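Local coordinates for immunity 23 family protein (PDB 5FFP) that probably protects the bacterium that makes it by binding and neutralising the toxin of a contact-dependent growth inhibition system, at residues I112-Y117 / G142-V147; S53-M58 / H98-E103; V62-L67 / C80-P85. All blocks are in the same frame, centred on the assembly; numbering follows the deposited sequence.

Contact 1. Residues I112-Y117 / G142-V147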
loop_
_atom_site.group_PDB
_atom_site.type_symbol
_atom_site.label_atom_id
_atom_site.label_comp_id
_atom_site.label_asym_id
_atom_site.label_seq_id
_atom_site.Cartn_x
_atom_site.Cartn_y
_atom_site.Cartn_z
ATOM N N ILE A 112 -3.906 -11.682 -10.195
ATOM C CA ILE A 112 -3.130 -12.432 -11.154
ATOM C C ILE A 112 -1.767 -11.810 -11.239
ATOM O O ILE A 112 -1.650 -10.624 -11.557
ATOM C CB ILE A 112 -3.812 -12.400 -12.528
ATOM C CG1 ILE A 112 -5.178 -13.097 -12.443
ATOM C CG2 ILE A 112 -2.936 -13.087 -13.571
ATOM C CD1 ILE A 112 -6.118 -12.658 -13.531
ATOM N N PHE A 113 -0.739 -12.608 -10.956
ATOM C CA PHE A 113 0.589 -12.070 -10.779
ATOM C C PHE A 113 1.538 -12.644 -11.812
ATOM O O PHE A 113 1.379 -13.785 -12.229
ATOM C CB PHE A 113 1.102 -12.380 -9.370
ATOM C CG PHE A 113 0.240 -11.826 -8.250
ATOM C CD1 PHE A 113 0.389 -10.510 -7.811
ATOM C CD2 PHE A 113 -0.675 -12.640 -7.601
ATOM C CE1 PHE A 113 -0.385 -10.004 -6.776
ATOM C CE2 PHE A 113 -1.449 -12.154 -6.560
ATOM C CZ PHE A 113 -1.302 -10.832 -6.141
ATOM N N LEU A 114 2.521 -11.844 -12.220
ATOM C CA LEU A 114 3.582 -12.290 -13.092
ATOM C C LEU A 114 4.891 -12.429 -12.293
ATOM O O LEU A 114 5.327 -11.474 -11.634
ATOM C CB LEU A 114 3.780 -11.280 -14.206
ATOM C CG LEU A 114 4.616 -11.722 -15.413
ATOM C CD1 LEU A 114 3.991 -12.914 -16.110
ATOM C CD2 LEU A 114 4.778 -10.574 -16.398
ATOM N N VAL A 115 5.516 -13.607 -12.359
ATOM C CA VAL A 115 6.862 -13.823 -11.809
ATOM C C VAL A 115 7.759 -14.385 -12.914
ATOM O O VAL A 115 7.416 -15.382 -13.558
ATOM C CB VAL A 115 6.837 -14.843 -10.648
ATOM C CG1 VAL A 115 8.249 -15.173 -10.179
ATOM C CG2 VAL A 115 5.995 -14.345 -9.483
ATOM N N GLU A 116 8.916 -13.763 -13.124
ATOM C CA GLU A 116 9.838 -14.200 -14.157
ATOM C C GLU A 116 11.020 -14.936 -13.513
ATOM O O GLU A 116 11.347 -14.687 -12.355
ATOM C CB GLU A 116 10.345 -13.004 -14.970
ATOM C CG GLU A 116 9.266 -12.267 -15.752
ATOM C CD GLU A 116 9.833 -11.043 -16.483
ATOM O OE1 GLU A 116 10.996 -10.679 -16.207
ATOM O OE2 GLU A 116 9.153 -10.456 -17.345
ATOM N N TYR A 117 11.620 -15.870 -14.258
ATOM C CA TYR A 117 12.855 -16.499 -13.858
ATOM C C TYR A 117 13.696 -16.783 -15.086
ATOM O O TYR A 117 13.288 -17.547 -15.960
ATOM C CB TYR A 117 12.631 -17.803 -13.081
ATOM C CG TYR A 117 13.938 -18.466 -12.661
ATOM C CD1 TYR A 117 14.625 -18.025 -11.539
ATOM C CD2 TYR A 117 14.490 -19.514 -13.399
ATOM C CE1 TYR A 117 15.823 -18.609 -11.152
ATOM C CE2 TYR A 117 15.691 -20.109 -13.025
ATOM C CZ TYR A 117 16.350 -19.653 -11.897
ATOM O OH TYR A 117 17.523 -20.221 -11.490
ATOM N N GLY A 142 8.534 -12.696 -21.505
ATOM C CA GLY A 142 8.093 -11.741 -22.516
ATOM C C GLY A 142 6.726 -12.069 -23.130
ATOM O O GLY A 142 6.154 -11.227 -23.829
ATOM N N GLU A 143 6.206 -13.279 -22.891
ATOM C CA GLU A 143 4.994 -13.754 -23.584
ATOM C C GLU A 143 3.801 -12.893 -23.161
ATOM O O GLU A 143 3.112 -12.330 -24.005
ATOM C CB GLU A 143 4.748 -15.248 -23.302
ATOM C CG GLU A 143 3.659 -15.913 -24.150
ATOM C CD GLU A 143 3.450 -17.399 -23.838
ATOM O OE1 GLU A 143 4.402 -18.080 -23.391
ATOM O OE2 GLU A 143 2.335 -17.921 -24.062
ATOM N N PHE A 144 3.614 -12.734 -21.851
ATOM C CA PHE A 144 2.571 -11.861 -21.321
ATOM C C PHE A 144 2.621 -10.446 -21.911
ATOM O O PHE A 144 1.661 -9.947 -22.466
ATOM C CB PHE A 144 2.635 -11.791 -19.788
ATOM C CG PHE A 144 1.629 -10.843 -19.201
ATOM C CD1 PHE A 144 1.933 -9.505 -19.070
ATOM C CD2 PHE A 144 0.377 -11.283 -18.818
ATOM C CE1 PHE A 144 1.019 -8.622 -18.555
ATOM C CE2 PHE A 144 -0.540 -10.403 -18.291
ATOM C CZ PHE A 144 -0.223 -9.073 -18.162
ATOM N N GLN A 145 3.739 -9.781 -21.776
ATOM C CA GLN A 145 3.841 -8.438 -22.323
ATOM C C GLN A 145 3.454 -8.396 -23.810
ATOM O O GLN A 145 2.703 -7.527 -24.231
ATOM C CB GLN A 145 5.259 -7.890 -22.135
ATOM C CG GLN A 145 5.588 -7.576 -20.686
ATOM C CD GLN A 145 6.221 -8.752 -19.935
ATOM O OE1 GLN A 145 5.974 -9.930 -20.247
ATOM N NE2 GLN A 145 7.017 -8.437 -18.923
ATOM N N SER A 146 3.995 -9.332 -24.598
ATOM C CA SER A 146 3.799 -9.323 -26.052
ATOM C C SER A 146 2.314 -9.491 -26.442
ATOM O O SER A 146 1.843 -8.871 -27.389
ATOM C CB SER A 146 4.664 -10.397 -26.711
ATOM O OG SER A 146 3.986 -11.645 -26.756
ATOM N N VAL A 147 1.583 -10.303 -25.685
ATOM C CA VAL A 147 0.132 -10.446 -25.848
ATOM C C VAL A 147 -0.589 -9.148 -25.470
ATOM O O VAL A 147 -1.432 -8.660 -26.199
ATOM C CB VAL A 147 -0.391 -11.621 -24.983
ATOM C CG1 VAL A 147 -1.906 -11.563 -24.776
ATOM C CG2 VAL A 147 0.002 -12.944 -25.614
#
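Leu114, Phe144 and Gln145 carry the packing of strand 110-117 on the first turn of helix 143-154. Leu114 sends its CB at the helix, and with CG anti to the backbone N (chi1 -166°) both methyls reach Phe144, while CD2 also meets the amide of Gln145. CD1 lies 4.1 Å from Phe144 CB, near the root of the aromatic side chain. CD2 is shared between two neighbours, 4.0 Å from Phe144 CD1 and 4.0 Å from Gln145 NE2, so one methyl meets both a ring and an amide. Phe144 stacks on Phe9 and also touches Cys57 and Val100, which sets it in an apolar core beyond this strand.

Gln145 starts off in a different direction, but a bend at chi2 (91°) brings its amide past Leu114 CD2 and on to Glu116. There Gln145 NE2 makes a weak hydrogen bond of 3.3 Å to Glu116 OE2, reached from the opposite direction by an extended glutamate chain; the amide and carboxylate planes are 44° apart. The stronger partner of NE2 is the carbonyl O of Cys57, so this amide nitrogen is held by two acceptors, the glutamate only weakly, and ties loop, strand and helix together. Gly142 is the N-cap residue, and its O receives Ser146 N in the first helical turn.

Leu114 and Glu116 lie on one face of the strand, while Phe113, Val115 and Tyr117 look the other way, to helices 65-69 and 72-83. The axes of the short strand and helix segments come within 11.0 Å of each other, an alpha/beta layer arrangement in which an antiparallel meander, strands 110-117, 120-127 and 135-140, is followed by a C-terminal helix whose first turn packs against the outermost strand, 110-117.

Contact 2. Residues S53-M58 / H98-E103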
loop_
_atom_site.group_PDB
_atom_site.type_symbol
_atom_site.label_atom_id
_atom_site.label_comp_id
_atom_site.label_asym_id
_atom_site.label_seq_id
_atom_site.Cartn_x
_atom_site.Cartn_y
_atom_site.Cartn_z
ATOM N N SER A 53 -1.474 -1.128 -20.123
ATOM C CA SER A 53 -0.305 -0.550 -20.752
ATOM C C SER A 53 0.693 0.050 -19.767
ATOM O O SER A 53 1.838 0.261 -20.141
ATOM C CB SER A 53 -0.707 0.501 -21.800
ATOM O OG SER A 53 -1.033 1.744 -21.226
ATOM N N ARG A 54 0.265 0.325 -18.532
ATOM C CA ARG A 54 1.089 0.960 -17.495
ATOM C C ARG A 54 1.359 0.010 -16.325
ATOM O O ARG A 54 1.677 0.444 -15.229
ATOM C CB ARG A 54 0.394 2.238 -16.997
ATOM C CG ARG A 54 0.458 3.402 -17.996
ATOM C CD ARG A 54 -0.837 4.206 -18.164
ATOM N NE ARG A 54 -1.198 5.083 -17.058
ATOM C CZ ARG A 54 -2.078 6.100 -17.163
ATOM N NH1 ARG A 54 -2.696 6.369 -18.324
ATOM N NH2 ARG A 54 -2.343 6.863 -16.102
ATOM N N LEU A 55 1.230 -1.288 -16.547
ATOM C CA LEU A 55 1.645 -2.245 -15.537
ATOM C C LEU A 55 3.160 -2.206 -15.398
ATOM O O LEU A 55 3.889 -1.983 -16.367
ATOM C CB LEU A 55 1.204 -3.659 -15.895
ATOM C CG LEU A 55 -0.296 -3.916 -15.796
ATOM C CD1 LEU A 55 -0.662 -5.237 -16.476
ATOM C CD2 LEU A 55 -0.725 -3.881 -14.333
ATOM N N HIS A 56 3.629 -2.393 -14.172
ATOM C CA HIS A 56 5.063 -2.364 -13.873
ATOM C C HIS A 56 5.851 -3.284 -14.814
ATOM O O HIS A 56 6.942 -2.927 -15.272
ATOM C CB HIS A 56 5.307 -2.754 -12.400
ATOM C CG HIS A 56 6.630 -2.306 -11.869
ATOM N ND1 HIS A 56 7.678 -3.177 -11.648
ATOM C CD2 HIS A 56 7.073 -1.077 -11.497
ATOM C CE1 HIS A 56 8.711 -2.500 -11.172
ATOM N NE2 HIS A 56 8.368 -1.227 -11.065
ATOM N N CYS A 57 5.287 -4.452 -15.122
ATOM C CA CYS A 57 5.974 -5.418 -15.967
ATOM C C CYS A 57 6.148 -5.013 -17.429
ATOM O O CYS A 57 6.841 -5.706 -18.172
ATOM C CB CYS A 57 5.280 -6.778 -15.888
ATOM S SG CYS A 57 3.675 -6.868 -16.696
HETATM N N MSE A 58 5.553 -3.912 -17.862
HETATM C CA MSE A 58 5.659 -3.531 -19.262
HETATM C C MSE A 58 6.956 -2.869 -19.556
HETATM O O MSE A 58 7.363 -2.808 -20.720
HETATM C CB MSE A 58 4.545 -2.586 -19.693
HETATM C CG MSE A 58 3.173 -3.205 -19.485
HETATM SE SE MSE A 58 2.894 -4.853 -20.523
HETATM C CE MSE A 58 3.024 -4.166 -22.383
ATOM N N HIS A 98 4.107 -7.229 -9.126
ATOM C CA HIS A 98 3.826 -8.473 -9.802
ATOM C C HIS A 98 2.377 -8.602 -10.272
ATOM O O HIS A 98 2.060 -9.482 -11.061
ATOM C CB HIS A 98 4.192 -9.624 -8.876
ATOM C CG HIS A 98 5.658 -9.763 -8.678
ATOM N ND1 HIS A 98 6.473 -10.354 -9.610
ATOM C CD2 HIS A 98 6.465 -9.342 -7.682
ATOM C CE1 HIS A 98 7.722 -10.312 -9.186
ATOM N NE2 HIS A 98 7.743 -9.698 -8.020
ATOM N N LEU A 99 1.514 -7.705 -9.820
ATOM C CA LEU A 99 0.108 -7.754 -10.176
ATOM C C LEU A 99 -0.115 -7.370 -11.628
ATOM O O LEU A 99 0.349 -6.321 -12.053
ATOM C CB LEU A 99 -0.666 -6.794 -9.286
ATOM C CG LEU A 99 -2.174 -6.775 -9.510
ATOM C CD1 LEU A 99 -2.751 -8.150 -9.247
ATOM C CD2 LEU A 99 -2.780 -5.751 -8.585
ATOM N N VAL A 100 -0.800 -8.225 -12.391
ATOM C CA VAL A 100 -1.102 -7.927 -13.789
ATOM C C VAL A 100 -2.567 -8.057 -14.179
ATOM O O VAL A 100 -2.897 -7.947 -15.385
ATOM C CB VAL A 100 -0.234 -8.774 -14.737
ATOM C CG1 VAL A 100 1.244 -8.580 -14.407
ATOM C CG2 VAL A 100 -0.606 -10.242 -14.666
ATOM N N SER A 101 -3.449 -8.286 -13.207
ATOM C CA SER A 101 -4.882 -8.267 -13.507
ATOM C C SER A 101 -5.300 -6.928 -14.104
ATOM O O SER A 101 -4.932 -5.886 -13.587
ATOM C CB SER A 101 -5.748 -8.465 -12.257
ATOM O OG SER A 101 -5.275 -9.486 -11.418
ATOM N N ALA A 102 -6.067 -6.971 -15.181
ATOM C CA ALA A 102 -6.883 -5.856 -15.582
ATOM C C ALA A 102 -7.717 -5.442 -14.383
ATOM O O ALA A 102 -7.934 -6.256 -13.485
ATOM C CB ALA A 102 -7.770 -6.266 -16.732
ATOM N N GLU A 103 -8.167 -4.179 -14.368
ATOM C CA GLU A 103 -8.958 -3.613 -13.257
ATOM C C GLU A 103 -10.309 -4.297 -13.109
ATOM O O GLU A 103 -10.775 -4.512 -11.997
ATOM C CB GLU A 103 -9.228 -2.091 -13.425
ATOM C CG GLU A 103 -8.064 -1.163 -13.092
ATOM C CD GLU A 103 -8.408 0.345 -13.170
ATOM O OE1 GLU A 103 -7.503 1.161 -13.498
ATOM O OE2 GLU A 103 -9.580 0.725 -12.902
#
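Leu55 presses its two methyls onto the backbone of Leu99 and Val100, and this is the tight part of the contact. Leu55 CD2 sits 3.5 Å from Leu99 O, and CD1 lies 3.7 Å from Val100 O and 4.0 Å from Val100 CB. Beside it Cys57 adds a second apolar touch: with SG held between the backbone N and the carbonyl carbon (chi1 71°), the sulfur comes 3.8 Å from Val100 CG1. The two loops thus meet by van der Waals packing; Val100 O and Cys57 O find their partners outside them, in the hydroxyl of Tyr31 and in Gln145 NE2. Phe144, Ile112 and Leu114 close round Val100, while the side chain of Leu99 packs on Phe113 and on Ala91 of the second subunit.

The solvent side is looser. His56 is exposed, and although its CB is directed at the other loop, its side chain stays 5.7 Å away. Met58 N bonds back to Leu55 O and folds 55-58 into a turn. His98 and Val100 pair through their backbones with Leu114 and Ile112, so the arrangement is loop-on-loop packing along the edge strand of an antiparallel meander.

Contact 3. Residues V62-L67 / C80-P85; sequences VEDAEL and CNRAFP
Asp64 and Arg82 form a salt bridge beside the N-cap of helix 65-69, joining the start of that short helix to the last turn of helix 72-83. Asp64 is the capping residue, and its two carboxylate oxygens do different work. OD1 accepts from Leu67 N at 2.9 Å in an almost straight bond (175°), met on the anti side and 32° out of the carboxylate plane; this satisfies one of the amides that a helix leaves without a backbone acceptor in its first turn. OD2 takes the charge partner: Arg82 NH1 stands 3.4 Å from Asp64 OD2, a weak hydrogen bond within the salt bridge, and Arg82 NH2 is 3.6 Å from the same oxygen.

Arg82 reaches across from the far helix with its chain extended from CG to NE (chi2 -177°), and Asp64 OD2 arrives at the edge of the guanidinium, near its plane. The stronger partner of the arginine is Glu78, whose OE2 makes a salt bridge with NE. The guanidinium thus has two acidic partners, Glu78 at NE and, more weakly, Asp64 at NH1. Glu66 OE1, 4.4 Å from Arg82 NH2, is too far for a salt bridge but probably adds to the negative field.

Backbone bonds place both ends. Val62 and Asp64 pair with Glu116 of strand 110-117, and Arg82 pairs with Asp95. Glu63 is also engaged, its OE2 accepting from Asp118 N. At the end of helix 72-83, Phe84 N still bonds to Cys80 O at 3.0 Å, and the Phe84 ring packs edge-to-face with Tyr111.

Leu67 supplies the apolar share from a buried position: its methyl CD1 lies over one face of the guanidinium, 3.8 Å from Arg82 NH1.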
loop_
_atom_site.group_PDB
_atom_site.type_symbol
_atom_site.label_atom_id
_atom_site.label_comp_id
_atom_site.label_asym_id
_atom_site.label_seq_id
_atom_site.Cartn_x
_atom_site.Cartn_y
_atom_site.Cartn_z
ATOM N N VAL A 62 10.353 -8.464 -13.504
ATOM C CA VAL A 62 9.673 -8.882 -12.295
ATOM C C VAL A 62 10.231 -10.258 -11.922
ATOM O O VAL A 62 9.502 -11.218 -11.682
ATOM C CB VAL A 62 8.125 -8.799 -12.460
ATOM C CG1 VAL A 62 7.709 -7.347 -12.631
ATOM C CG2 VAL A 62 7.615 -9.621 -13.653
ATOM N N GLU A 63 11.565 -10.328 -11.908
ATOM C CA GLU A 63 12.295 -11.531 -11.521
ATOM C C GLU A 63 12.055 -11.830 -10.054
ATOM O O GLU A 63 12.216 -10.948 -9.205
ATOM C CB GLU A 63 13.802 -11.321 -11.737
ATOM C CG GLU A 63 14.310 -11.608 -13.140
ATOM C CD GLU A 63 14.763 -13.051 -13.306
ATOM O OE1 GLU A 63 14.254 -13.909 -12.550
ATOM O OE2 GLU A 63 15.626 -13.328 -14.180
ATOM N N ASP A 64 11.683 -13.060 -9.737
ATOM C CA ASP A 64 11.664 -13.472 -8.338
ATOM C C ASP A 64 11.800 -14.980 -8.225
ATOM O O ASP A 64 10.864 -15.735 -8.523
ATOM C CB ASP A 64 10.419 -12.974 -7.605
ATOM C CG ASP A 64 10.495 -13.240 -6.127
ATOM O OD1 ASP A 64 10.684 -14.416 -5.763
ATOM O OD2 ASP A 64 10.371 -12.293 -5.335
ATOM N N ALA A 65 12.981 -15.398 -7.781
ATOM C CA ALA A 65 13.384 -16.794 -7.829
ATOM C C ALA A 65 12.613 -17.629 -6.828
ATOM O O ALA A 65 12.233 -18.764 -7.111
ATOM C CB ALA A 65 14.877 -16.907 -7.574
ATOM N N GLU A 66 12.362 -17.061 -5.661
ATOM C CA GLU A 66 11.674 -17.792 -4.618
ATOM C C GLU A 66 10.265 -18.122 -5.090
ATOM O O GLU A 66 9.868 -19.292 -5.134
ATOM C CB GLU A 66 11.638 -16.965 -3.329
ATOM C CG GLU A 66 11.283 -17.764 -2.079
ATOM C CD GLU A 66 10.267 -17.066 -1.181
ATOM O OE1 GLU A 66 9.874 -15.900 -1.455
ATOM O OE2 GLU A 66 9.834 -17.702 -0.197
ATOM N N LEU A 67 9.541 -17.079 -5.496
ATOM C CA LEU A 67 8.125 -17.185 -5.853
ATOM C C LEU A 67 7.923 -18.081 -7.059
ATOM O O LEU A 67 6.884 -18.747 -7.181
ATOM C CB LEU A 67 7.543 -15.800 -6.154
ATOM C CG LEU A 67 7.486 -14.824 -4.973
ATOM C CD1 LEU A 67 7.181 -13.408 -5.449
ATOM C CD2 LEU A 67 6.461 -15.299 -3.948
ATOM N N CYS A 80 -0.205 -11.685 -2.221
ATOM C CA CYS A 80 -1.329 -11.012 -1.587
ATOM C C CYS A 80 -0.904 -10.345 -0.266
ATOM O O CYS A 80 -1.479 -9.340 0.132
ATOM C CB CYS A 80 -2.466 -12.012 -1.351
ATOM S SG CYS A 80 -3.210 -12.642 -2.879
ATOM N N ASN A 81 0.083 -10.919 0.419
ATOM C CA ASN A 81 0.715 -10.254 1.555
ATOM C C ASN A 81 1.397 -8.963 1.163
ATOM O O ASN A 81 1.277 -7.973 1.862
ATOM C CB ASN A 81 1.755 -11.145 2.224
ATOM C CG ASN A 81 1.257 -11.746 3.507
ATOM O OD1 ASN A 81 1.677 -11.344 4.596
ATOM N ND2 ASN A 81 0.330 -12.692 3.396
ATOM N N ARG A 82 2.127 -8.983 0.054
ATOM C CA ARG A 82 2.869 -7.808 -0.387
ATOM C C ARG A 82 1.945 -6.701 -0.843
ATOM O O ARG A 82 2.216 -5.523 -0.602
ATOM C CB ARG A 82 3.821 -8.164 -1.520
ATOM C CG ARG A 82 5.035 -8.946 -1.067
ATOM C CD ARG A 82 5.998 -9.228 -2.219
ATOM N NE ARG A 82 6.946 -10.288 -1.863
ATOM C CZ ARG A 82 7.946 -10.719 -2.621
ATOM N NH1 ARG A 82 8.175 -10.179 -3.812
ATOM N NH2 ARG A 82 8.718 -11.695 -2.180
ATOM N N ALA A 83 0.863 -7.099 -1.505
ATOM C CA ALA A 83 -0.084 -6.184 -2.086
ATOM C C ALA A 83 -0.983 -5.556 -1.036
ATOM O O ALA A 83 -1.406 -4.405 -1.179
ATOM C CB ALA A 83 -0.927 -6.927 -3.106
ATOM N N PHE A 84 -1.300 -6.329 -0.005
ATOM C CA PHE A 84 -2.226 -5.900 1.035
ATOM C C PHE A 84 -1.639 -6.172 2.411
ATOM O O PHE A 84 -2.145 -7.014 3.170
ATOM C CB PHE A 84 -3.559 -6.613 0.864
ATOM C CG PHE A 84 -4.164 -6.402 -0.479
ATOM C CD1 PHE A 84 -4.898 -5.257 -0.748
ATOM C CD2 PHE A 84 -3.961 -7.330 -1.489
ATOM C CE1 PHE A 84 -5.440 -5.056 -2.001
ATOM C CE2 PHE A 84 -4.504 -7.140 -2.740
ATOM C CZ PHE A 84 -5.246 -6.003 -3.000
ATOM N N PRO A 85 -0.570 -5.438 2.749
ATOM C CA PRO A 85 0.068 -5.684 4.033
ATOM C C PRO A 85 -0.877 -5.293 5.160
ATOM O O PRO A 85 -1.670 -4.364 5.001
ATOM C CB PRO A 85 1.326 -4.810 3.987
ATOM C CG PRO A 85 1.032 -3.739 2.991
ATOM C CD PRO A 85 -0.061 -4.229 2.077
#

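Overall arrangement
Strand 110-117 connects all three contacts. Contacts 1 and 2 have centres about 9 Å apart and share a core, with Phe144 CZ 3.4 Å from Val100 CB and Leu114 O 2.6 Å from His98 ND1, a probable hydrogen bond. Contact 3 lies about 14 Å from each of the others, centre to centre, and joins contact 1 where Glu116 N meets Val62 O at 3.0 Å. Along the chain it is nested within the loop that contact 2 closes, and contact 1 follows both. Helix 143-154 packs on one face of the strand and helices 65-69 and 72-83 on the other. Contacts 2 and 3 also approach the second subunit, through Leu99 and Phe84.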